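Local coordinates for glycerol uptake operon antiterminator-related protein (Thermotoga maritima, PDB 1VKF) that probably helps to control expression of glycerol uptake genes, as glycerol-3-phosphate responsive antiterminators do, although its own role has not been established, at residues I17-W22 against G28-D33; V35-S40 against F47-L52; N67-G72 against L77-A82. All blocks are in the same frame, centred on the assembly; numbering follows the deposited sequence.

Interaction 1. Residues I17-W22 against G28-D33; sequences IIAALW and GEIEPD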
loop_
_atom_site.group_PDB
_atom_site.type_symbol
_atom_site.label_atom_id
_atom_site.label_comp_id
_atom_site.label_asym_id
_atom_site.label_seq_id
_atom_site.Cartn_x
_atom_site.Cartn_y
_atom_site.Cartn_z
ATOM N N ILE A 17 7.768 -9.519 -1.013
ATOM C CA ILE A 17 6.624 -9.509 -0.161
ATOM C C ILE A 17 6.696 -8.305 0.806
ATOM O O ILE A 17 7.733 -8.038 1.400
ATOM C CB ILE A 17 6.580 -10.821 0.608
ATOM C CG1 ILE A 17 6.482 -11.993 -0.382
ATOM C CG2 ILE A 17 5.455 -10.826 1.592
ATOM C CD1 ILE A 17 5.261 -11.983 -1.221
ATOM N N ILE A 18 5.598 -7.584 0.863
ATOM C CA ILE A 18 5.324 -6.480 1.807
ATOM C C ILE A 18 4.372 -6.999 2.882
ATOM O O ILE A 18 3.381 -7.694 2.588
ATOM C CB ILE A 18 4.680 -5.278 1.051
ATOM C CG1 ILE A 18 5.700 -4.680 0.154
ATOM C CG2 ILE A 18 4.098 -4.252 2.035
ATOM C CD1 ILE A 18 5.149 -3.695 -0.880
ATOM N N ALA A 19 4.659 -6.690 4.133
ATOM C CA ALA A 19 3.848 -7.178 5.238
ATOM C C ALA A 19 2.677 -6.241 5.465
ATOM O O ALA A 19 2.872 -5.119 5.890
ATOM C CB ALA A 19 4.671 -7.300 6.522
ATOM N N ALA A 20 1.482 -6.776 5.282
ATOM C CA ALA A 20 0.226 -6.079 5.606
ATOM C C ALA A 20 -0.189 -6.454 7.042
ATOM O O ALA A 20 -0.277 -7.661 7.410
ATOM C CB ALA A 20 -0.859 -6.474 4.617
ATOM N N LEU A 21 -0.497 -5.420 7.823
ATOM C CA LEU A 21 -0.920 -5.587 9.183
ATOM C C LEU A 21 -2.326 -5.053 9.366
ATOM O O LEU A 21 -2.615 -3.903 9.043
ATOM C CB LEU A 21 0.020 -4.859 10.140
ATOM C CG LEU A 21 1.400 -5.516 10.313
ATOM C CD1 LEU A 21 2.098 -4.784 11.416
ATOM C CD2 LEU A 21 1.308 -7.005 10.589
ATOM N N TRP A 22 -3.194 -5.897 9.940
ATOM C CA TRP A 22 -4.588 -5.479 10.227
ATOM C C TRP A 22 -4.797 -5.188 11.705
ATOM O O TRP A 22 -5.757 -4.532 12.098
ATOM C CB TRP A 22 -5.559 -6.565 9.790
ATOM C CG TRP A 22 -5.828 -6.500 8.359
ATOM C CD1 TRP A 22 -5.356 -7.366 7.386
ATOM C CD2 TRP A 22 -6.591 -5.507 7.679
ATOM N NE1 TRP A 22 -5.811 -6.963 6.151
ATOM C CE2 TRP A 22 -6.581 -5.834 6.300
ATOM C CE3 TRP A 22 -7.308 -4.360 8.093
ATOM C CZ2 TRP A 22 -7.236 -5.066 5.345
ATOM C CZ3 TRP A 22 -7.986 -3.638 7.157
ATOM C CH2 TRP A 22 -7.935 -3.973 5.784
ATOM N N GLY A 28 3.922 -10.865 16.386
ATOM C CA GLY A 28 4.952 -11.842 16.078
ATOM C C GLY A 28 6.057 -11.255 15.207
ATOM O O GLY A 28 6.146 -10.034 15.085
ATOM N N GLU A 29 6.890 -12.104 14.612
ATOM C CA GLU A 29 7.982 -11.664 13.757
ATOM C C GLU A 29 7.430 -11.159 12.444
ATOM O O GLU A 29 6.528 -11.756 11.862
ATOM C CB GLU A 29 8.962 -12.818 13.476
ATOM C CG GLU A 29 10.095 -12.481 12.520
ATOM C CD GLU A 29 11.053 -11.431 13.102
ATOM O OE1 GLU A 29 11.056 -11.286 14.335
ATOM O OE2 GLU A 29 11.817 -10.778 12.348
ATOM N N ILE A 30 8.002 -10.063 11.958
ATOM C CA ILE A 30 7.672 -9.519 10.653
ATOM C C ILE A 30 8.935 -9.556 9.813
ATOM O O ILE A 30 9.862 -8.730 10.004
ATOM C CB ILE A 30 7.111 -8.056 10.762
ATOM C CG1 ILE A 30 5.871 -7.999 11.659
ATOM C CG2 ILE A 30 6.831 -7.510 9.356
ATOM C CD1 ILE A 30 5.429 -6.566 12.066
ATOM N N GLU A 31 9.041 -10.543 8.922
ATOM C CA GLU A 31 10.230 -10.658 8.100
ATOM C C GLU A 31 10.404 -9.524 7.058
ATOM O O GLU A 31 11.523 -9.035 6.916
ATOM C CB GLU A 31 10.323 -12.042 7.456
ATOM C CG GLU A 31 10.525 -13.163 8.476
ATOM C CD GLU A 31 9.236 -13.806 8.961
ATOM O OE1 GLU A 31 8.129 -13.303 8.672
ATOM O OE2 GLU A 31 9.347 -14.834 9.670
ATOM N N PRO A 32 9.346 -9.143 6.318
ATOM C CA PRO A 32 9.477 -8.081 5.311
ATOM C C PRO A 32 10.015 -6.748 5.838
ATOM O O PRO A 32 9.678 -6.358 6.963
ATOM C CB PRO A 32 8.037 -7.953 4.773
ATOM C CG PRO A 32 7.440 -9.318 4.923
ATOM C CD PRO A 32 7.983 -9.717 6.288
ATOM N N ASP A 33 10.798 -6.043 5.003
ATOM C CA ASP A 33 11.346 -4.756 5.384
ATOM C C ASP A 33 10.294 -3.641 5.349
ATOM O O ASP A 33 10.417 -2.635 6.088
ATOM C CB ASP A 33 12.482 -4.346 4.431
ATOM C CG ASP A 33 13.715 -5.214 4.566
ATOM O OD1 ASP A 33 14.049 -5.659 5.678
ATOM O OD2 ASP A 33 14.399 -5.496 3.579
#
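Pro32 lies against the backbone and side chains of Ile17 and Ala19, while Ile30 meets Ala19 and Leu21, so two loop residues pack on three strand residues. No hydrogen bond crosses between 17-22 and 28-33; the contact is van der Waals, apolar side chains and a proline ring against the strand backbone. The proline ring comes closest to the main chain: its CB stands 3.4 Å from Ile17 O and 3.7 Å from Ala19 N. Its CG packs 3.8 Å from Ala19 CB. Ile17 lies alongside the ring, pointing the same way, and reaches it with the CG2 methyl, 4.2 Å from Pro32 CG; the longer branch ending in CD1 leads away.

Ala19 CB is shared, for Ile30 CG2 comes to 3.6 Å from this methyl. Ile30 works as a fork. With CG1 beside the backbone N and CG2 anti to it (chi1 -58°), CG2 drops onto Ala19 and CD1 extends to Leu21. There the two residues reach toward each other tip to tip, Leu21 CD1 to Ile30 CD1 3.8 Å. The small methyl of Ala19 probably helps both Pro32 and Ile30 to come this close.

Lys57 NZ is hydrogen-bonded to both Ile30 O and Pro32 O, and Glu31 forms a salt bridge with Lys183. In this TIM-barrel family member no helix separates strand 16-21 from strand 34-41, and the loop packs on the outer side of the first strand. Trp182 of helix 179-182 touches Ile17, Ala19 and Leu21, and Leu52 of helix 45-54 touches Leu21 and Ile30. Strand 16-21 itself is hydrogen-bonded in parallel between strand 173-176 and strand 34-41.

Interaction 2. Residues V35-S40 against F47-L52; sequences VFLLKS and FHLKIL
Ser40 and His48 are turned toward one another by their first torsions: OG stands anti to the serine backbone N (chi1 -177°), and the imidazole swings to the side of its own backbone N (chi1 -66°). They bridge the first two elements of a beta-alpha-beta unit of the TIM barrel, strand 34-41 and helix 45-54. Within it strand 35-37 and helix 47-52 run nearly antiparallel (168°), the closest approach of their axes being 11.0 Å. The hydrogen bond between Ser40 OG and His48 ND1 measures 2.8 Å, with the hydroxyl at the ring edge, near the ring plane. An alanine here removes the ring, which would probably leave Ser40 OG without this cross-link to the helix, while the CB contact with Leu37 could stay.

Toward the start of the strand the interface is apolar. Val35 and Leu52 cross at about a right angle, Val35 CG1 to Leu52 CD1 3.9 Å, and both also touch Leu21 of strand 16-21. Leu49 and Leu52 continue onto Val59 of strand 58-62, so the helix lies over three strands, 16-21, 34-41 and 58-62, while Met24 touches His48. Between the two ends lies Leu37, which points at the helix from the middle of the strand: its CD2 methyl sits 4.2 Å from His48 CB and 4.4 Å from Leu49 CD2.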
loop_
_atom_site.group_PDB
_atom_site.type_symbol
_atom_site.label_atom_id
_atom_site.label_comp_id
_atom_site.label_asym_id
_atom_site.label_seq_id
_atom_site.Cartn_x
_atom_site.Cartn_y
_atom_site.Cartn_z
ATOM N N VAL A 35 6.237 -2.446 5.633
ATOM C CA VAL A 35 4.986 -2.785 6.274
ATOM C C VAL A 35 3.922 -1.815 5.774
ATOM O O VAL A 35 4.146 -0.606 5.782
ATOM C CB VAL A 35 5.060 -2.682 7.836
ATOM C CG1 VAL A 35 3.692 -2.825 8.482
ATOM C CG2 VAL A 35 5.945 -3.761 8.426
ATOM N N PHE A 36 2.761 -2.363 5.387
ATOM C CA PHE A 36 1.574 -1.561 5.151
ATOM C C PHE A 36 0.644 -1.726 6.315
ATOM O O PHE A 36 0.152 -2.823 6.554
ATOM C CB PHE A 36 0.892 -1.997 3.846
ATOM C CG PHE A 36 1.559 -1.545 2.606
ATOM C CD1 PHE A 36 2.741 -0.852 2.609
ATOM C CD2 PHE A 36 1.001 -1.882 1.377
ATOM C CE1 PHE A 36 3.285 -0.407 1.420
ATOM C CE2 PHE A 36 1.560 -1.465 0.205
ATOM C CZ PHE A 36 2.700 -0.745 0.227
ATOM N N LEU A 37 0.441 -0.674 7.112
ATOM C CA LEU A 37 -0.471 -0.742 8.270
ATOM C C LEU A 37 -1.855 -0.379 7.776
ATOM O O LEU A 37 -2.126 0.752 7.359
ATOM C CB LEU A 37 -0.023 0.260 9.333
ATOM C CG LEU A 37 -0.872 0.335 10.578
ATOM C CD1 LEU A 37 -1.000 -0.988 11.270
ATOM C CD2 LEU A 37 -0.315 1.426 11.489
ATOM N N LEU A 38 -2.745 -1.364 7.739
ATOM C CA LEU A 38 -3.994 -1.217 7.024
ATOM C C LEU A 38 -5.180 -0.814 7.891
ATOM O O LEU A 38 -6.246 -0.485 7.340
ATOM C CB LEU A 38 -4.326 -2.510 6.291
ATOM C CG LEU A 38 -3.277 -2.878 5.228
ATOM C CD1 LEU A 38 -3.766 -4.119 4.516
ATOM C CD2 LEU A 38 -3.030 -1.762 4.222
ATOM N N LYS A 39 -4.985 -0.788 9.200
ATOM C CA LYS A 39 -5.984 -0.252 10.114
ATOM C C LYS A 39 -5.306 0.294 11.354
ATOM O O LYS A 39 -4.369 -0.292 11.900
ATOM C CB LYS A 39 -6.968 -1.370 10.515
ATOM C CG LYS A 39 -8.153 -0.925 11.395
ATOM C CD LYS A 39 -9.054 -2.112 11.799
ATOM C CE LYS A 39 -10.266 -1.599 12.555
ATOM N NZ LYS A 39 -11.276 -2.661 12.749
ATOM N N SER A 40 -5.814 1.410 11.834
ATOM C CA SER A 40 -5.377 1.943 13.105
ATOM C C SER A 40 -6.473 2.894 13.566
ATOM O O SER A 40 -7.601 2.847 13.066
ATOM C CB SER A 40 -3.983 2.664 12.967
ATOM O OG SER A 40 -3.501 3.139 14.230
ATOM N N PHE A 47 1.577 5.245 18.493
ATOM C CA PHE A 47 2.130 4.134 19.244
ATOM C C PHE A 47 2.336 2.918 18.348
ATOM O O PHE A 47 3.320 2.200 18.456
ATOM C CB PHE A 47 1.188 3.733 20.356
ATOM C CG PHE A 47 0.828 4.859 21.294
ATOM C CD1 PHE A 47 1.808 5.666 21.860
ATOM C CD2 PHE A 47 -0.504 5.081 21.646
ATOM C CE1 PHE A 47 1.463 6.698 22.735
ATOM C CE2 PHE A 47 -0.852 6.121 22.527
ATOM C CZ PHE A 47 0.132 6.927 23.054
ATOM N N HIS A 48 1.372 2.691 17.469
ATOM C CA HIS A 48 1.489 1.617 16.486
ATOM C C HIS A 48 2.715 1.832 15.620
ATOM O O HIS A 48 3.511 0.885 15.391
ATOM C CB HIS A 48 0.226 1.505 15.638
ATOM C CG HIS A 48 -0.983 1.081 16.413
ATOM N ND1 HIS A 48 -2.264 1.252 15.918
ATOM C CD2 HIS A 48 -1.121 0.473 17.619
ATOM C CE1 HIS A 48 -3.135 0.768 16.787
ATOM N NE2 HIS A 48 -2.470 0.283 17.825
ATOM N N LEU A 49 2.895 3.048 15.122
ATOM C CA LEU A 49 4.048 3.354 14.298
ATOM C C LEU A 49 5.392 3.236 15.030
ATOM O O LEU A 49 6.366 2.742 14.456
ATOM C CB LEU A 49 3.953 4.730 13.670
ATOM C CG LEU A 49 2.809 4.810 12.625
ATOM C CD1 LEU A 49 2.505 6.218 12.231
ATOM C CD2 LEU A 49 3.236 4.034 11.380
ATOM N N LYS A 50 5.451 3.689 16.271
ATOM C CA LYS A 50 6.650 3.507 17.090
ATOM C C LYS A 50 7.046 2.022 17.165
ATOM O O LYS A 50 8.229 1.711 17.041
ATOM C CB LYS A 50 6.425 4.037 18.500
ATOM C CG LYS A 50 7.576 3.700 19.456
ATOM C CD LYS A 50 7.699 4.658 20.602
ATOM C CE LYS A 50 8.984 4.389 21.439
ATOM N NZ LYS A 50 10.170 4.115 20.585
ATOM N N ILE A 51 6.087 1.130 17.393
ATOM C CA ILE A 51 6.376 -0.312 17.492
ATOM C C ILE A 51 7.059 -0.766 16.173
ATOM O O ILE A 51 8.069 -1.488 16.180
ATOM C CB ILE A 51 5.121 -1.155 17.807
ATOM C CG1 ILE A 51 4.635 -0.926 19.228
ATOM C CG2 ILE A 51 5.385 -2.646 17.508
ATOM C CD1 ILE A 51 3.143 -1.392 19.426
ATOM N N LEU A 52 6.494 -0.353 15.039
ATOM C CA LEU A 52 6.912 -0.854 13.743
ATOM C C LEU A 52 8.213 -0.192 13.323
ATOM O O LEU A 52 9.112 -0.857 12.786
ATOM C CB LEU A 52 5.827 -0.588 12.705
ATOM C CG LEU A 52 4.535 -1.405 12.926
ATOM C CD1 LEU A 52 3.485 -0.919 11.923
ATOM C CD2 LEU A 52 4.747 -2.882 12.793
#

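Interaction 3. Residues N67-G72 against L77-A82; sequences NGLGEG and LFVKKA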
loop_
_atom_site.group_PDB
_atom_site.type_symbol
_atom_site.label_atom_id
_atom_site.label_comp_id
_atom_site.label_asym_id
_atom_site.label_seq_id
_atom_site.Cartn_x
_atom_site.Cartn_y
_atom_site.Cartn_z
ATOM N N ASN A 67 -9.275 4.934 11.919
ATOM C CA ASN A 67 -10.529 5.323 12.541
ATOM C C ASN A 67 -10.399 6.664 13.244
ATOM O O ASN A 67 -9.483 6.878 14.048
ATOM C CB ASN A 67 -10.982 4.326 13.541
ATOM C CG ASN A 67 -11.581 3.055 12.906
ATOM O OD1 ASN A 67 -11.849 3.005 11.722
ATOM N ND2 ASN A 67 -11.835 2.068 13.732
ATOM N N GLY A 68 -11.347 7.563 12.964
ATOM C CA GLY A 68 -11.268 8.913 13.491
ATOM C C GLY A 68 -10.588 9.959 12.610
ATOM O O GLY A 68 -10.733 11.135 12.919
ATOM N N LEU A 69 -9.821 9.564 11.585
ATOM C CA LEU A 69 -9.114 10.453 10.707
ATOM C C LEU A 69 -10.014 10.808 9.534
ATOM O O LEU A 69 -10.735 9.934 8.984
ATOM C CB LEU A 69 -7.797 9.800 10.162
ATOM C CG LEU A 69 -6.742 10.690 9.513
ATOM C CD1 LEU A 69 -6.221 11.695 10.415
ATOM C CD2 LEU A 69 -5.618 9.794 8.990
ATOM N N GLY A 70 -9.864 12.038 9.073
ATOM C CA GLY A 70 -10.556 12.523 7.871
ATOM C C GLY A 70 -9.640 12.531 6.636
ATOM O O GLY A 70 -8.650 11.817 6.534
ATOM N N GLU A 71 -9.970 13.372 5.688
ATOM C CA GLU A 71 -9.228 13.391 4.444
ATOM C C GLU A 71 -8.555 14.730 4.325
ATOM O O GLU A 71 -8.938 15.699 4.995
ATOM C CB GLU A 71 -10.142 13.063 3.255
ATOM C CG GLU A 71 -11.250 14.025 2.959
ATOM C CD GLU A 71 -12.135 13.534 1.803
ATOM O OE1 GLU A 71 -12.195 12.305 1.566
ATOM O OE2 GLU A 71 -12.755 14.373 1.135
ATOM N N GLY A 72 -7.562 14.784 3.458
ATOM C CA GLY A 72 -6.944 16.038 3.100
ATOM C C GLY A 72 -5.643 16.361 3.792
ATOM O O GLY A 72 -5.052 15.520 4.439
ATOM N N LEU A 77 -0.671 15.299 7.021
ATOM C CA LEU A 77 0.357 15.837 7.923
ATOM C C LEU A 77 0.283 15.200 9.312
ATOM O O LEU A 77 1.335 14.981 9.910
ATOM C CB LEU A 77 0.302 17.363 8.063
ATOM C CG LEU A 77 0.649 18.062 6.758
ATOM C CD1 LEU A 77 0.449 19.564 6.901
ATOM C CD2 LEU A 77 2.050 17.687 6.299
ATOM N N PHE A 78 -0.910 14.824 9.834
ATOM C CA PHE A 78 -1.032 14.119 11.056
ATOM C C PHE A 78 -0.402 12.739 11.006
ATOM O O PHE A 78 0.305 12.342 11.933
ATOM C CB PHE A 78 -2.531 13.976 11.405
ATOM C CG PHE A 78 -2.811 13.270 12.677
ATOM C CD1 PHE A 78 -2.921 11.912 12.654
ATOM C CD2 PHE A 78 -2.925 13.981 13.859
ATOM C CE1 PHE A 78 -3.194 11.203 13.842
ATOM C CE2 PHE A 78 -3.215 13.305 15.055
ATOM C CZ PHE A 78 -3.325 11.914 15.033
ATOM N N VAL A 79 -0.627 12.038 9.896
ATOM C CA VAL A 79 -0.078 10.723 9.731
ATOM C C VAL A 79 1.487 10.839 9.620
ATOM O O VAL A 79 2.201 10.002 10.186
ATOM C CB VAL A 79 -0.723 10.026 8.490
ATOM C CG1 VAL A 79 0.008 8.753 8.181
ATOM C CG2 VAL A 79 -2.190 9.764 8.797
ATOM N N LYS A 80 1.996 11.855 8.929
ATOM C CA LYS A 80 3.430 12.089 8.895
ATOM C C LYS A 80 4.005 12.377 10.290
ATOM O O LYS A 80 5.007 11.755 10.710
ATOM C CB LYS A 80 3.774 13.207 7.892
ATOM C CG LYS A 80 5.273 13.437 7.699
ATOM C CD LYS A 80 5.851 12.327 6.809
ATOM C CE LYS A 80 7.321 12.565 6.440
ATOM N NZ LYS A 80 8.208 11.891 7.425
ATOM N N LYS A 81 3.333 13.237 11.042
ATOM C CA LYS A 81 3.734 13.544 12.449
ATOM C C LYS A 81 3.736 12.330 13.350
ATOM O O LYS A 81 4.563 12.191 14.299
ATOM C CB LYS A 81 2.784 14.593 13.028
ATOM C CG LYS A 81 3.071 16.012 12.595
ATOM C CD LYS A 81 2.868 17.027 13.739
ATOM C CE LYS A 81 3.505 18.367 13.367
ATOM N NZ LYS A 81 3.073 19.493 14.250
ATOM N N ALA A 82 2.813 11.415 13.094
ATOM C CA ALA A 82 2.734 10.202 13.893
ATOM C C ALA A 82 3.889 9.257 13.645
ATOM O O ALA A 82 4.073 8.354 14.414
ATOM C CB ALA A 82 1.412 9.471 13.665
#
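Leu69 reaches from its loop to Val79 and Phe78 and carries the contact of 67-72 with 77-82. The tight half is the Val79 side: Leu69 CD2 and Val79 CG2 are 3.4 Å apart, closer than carbons usually pack, with the two side chains crossing at about a right angle. Val79 is buried, and beyond Leu69 it packs on Leu45 of helix 45-54 and on Ala84. With its CG anti to the backbone N (chi1 -165°), Leu69 projects from the loop and straddles the two helix residues, one methyl to each.

In the TIM-barrel architecture of this family, 67-72 leads from strand 66-67 into helix 73-82. Gly72 is the N-cap residue, its N hydrogen-bonded to Asn94 OD1. Its phi is positive (99°), a conformation in which a CB would run into the carbonyl oxygen of Glu71.

The looser half is the Phe78 side, where both partners are partly exposed to solvent. Leu69 CD1 stands 4.0 Å from Phe78 CD1 in an oblique approach, a more relaxed spacing than that of the methyl pair. The rest of the loop adds little, and only 119 Å² is buried in all. Phe78, more open than Val79, also touches Ile42.

How the interactions relate
Interactions 1 and 2 are buried and follow each other along the barrel wall, whereas interaction 3 is only partly buried and lies farther from the chain centre, about 16 Å from it to the contact's centre against about 12 Å for the other two. The first two join directly: neighbouring strands 16-21 and 34-41 share a backbone hydrogen bond, Ala19 O to Phe36 N, 2.8 Å, and Leu21 packs against Leu52. Interaction 3 meets interaction 2 through a backbone hydrogen bond, Ser40 O with Asn67 N, and through Leu49 against Ala82, but does not touch interaction 1. Neither 1 nor 3 has a hydrogen bond across it; interaction 2 does, and it alone pairs strand with helix.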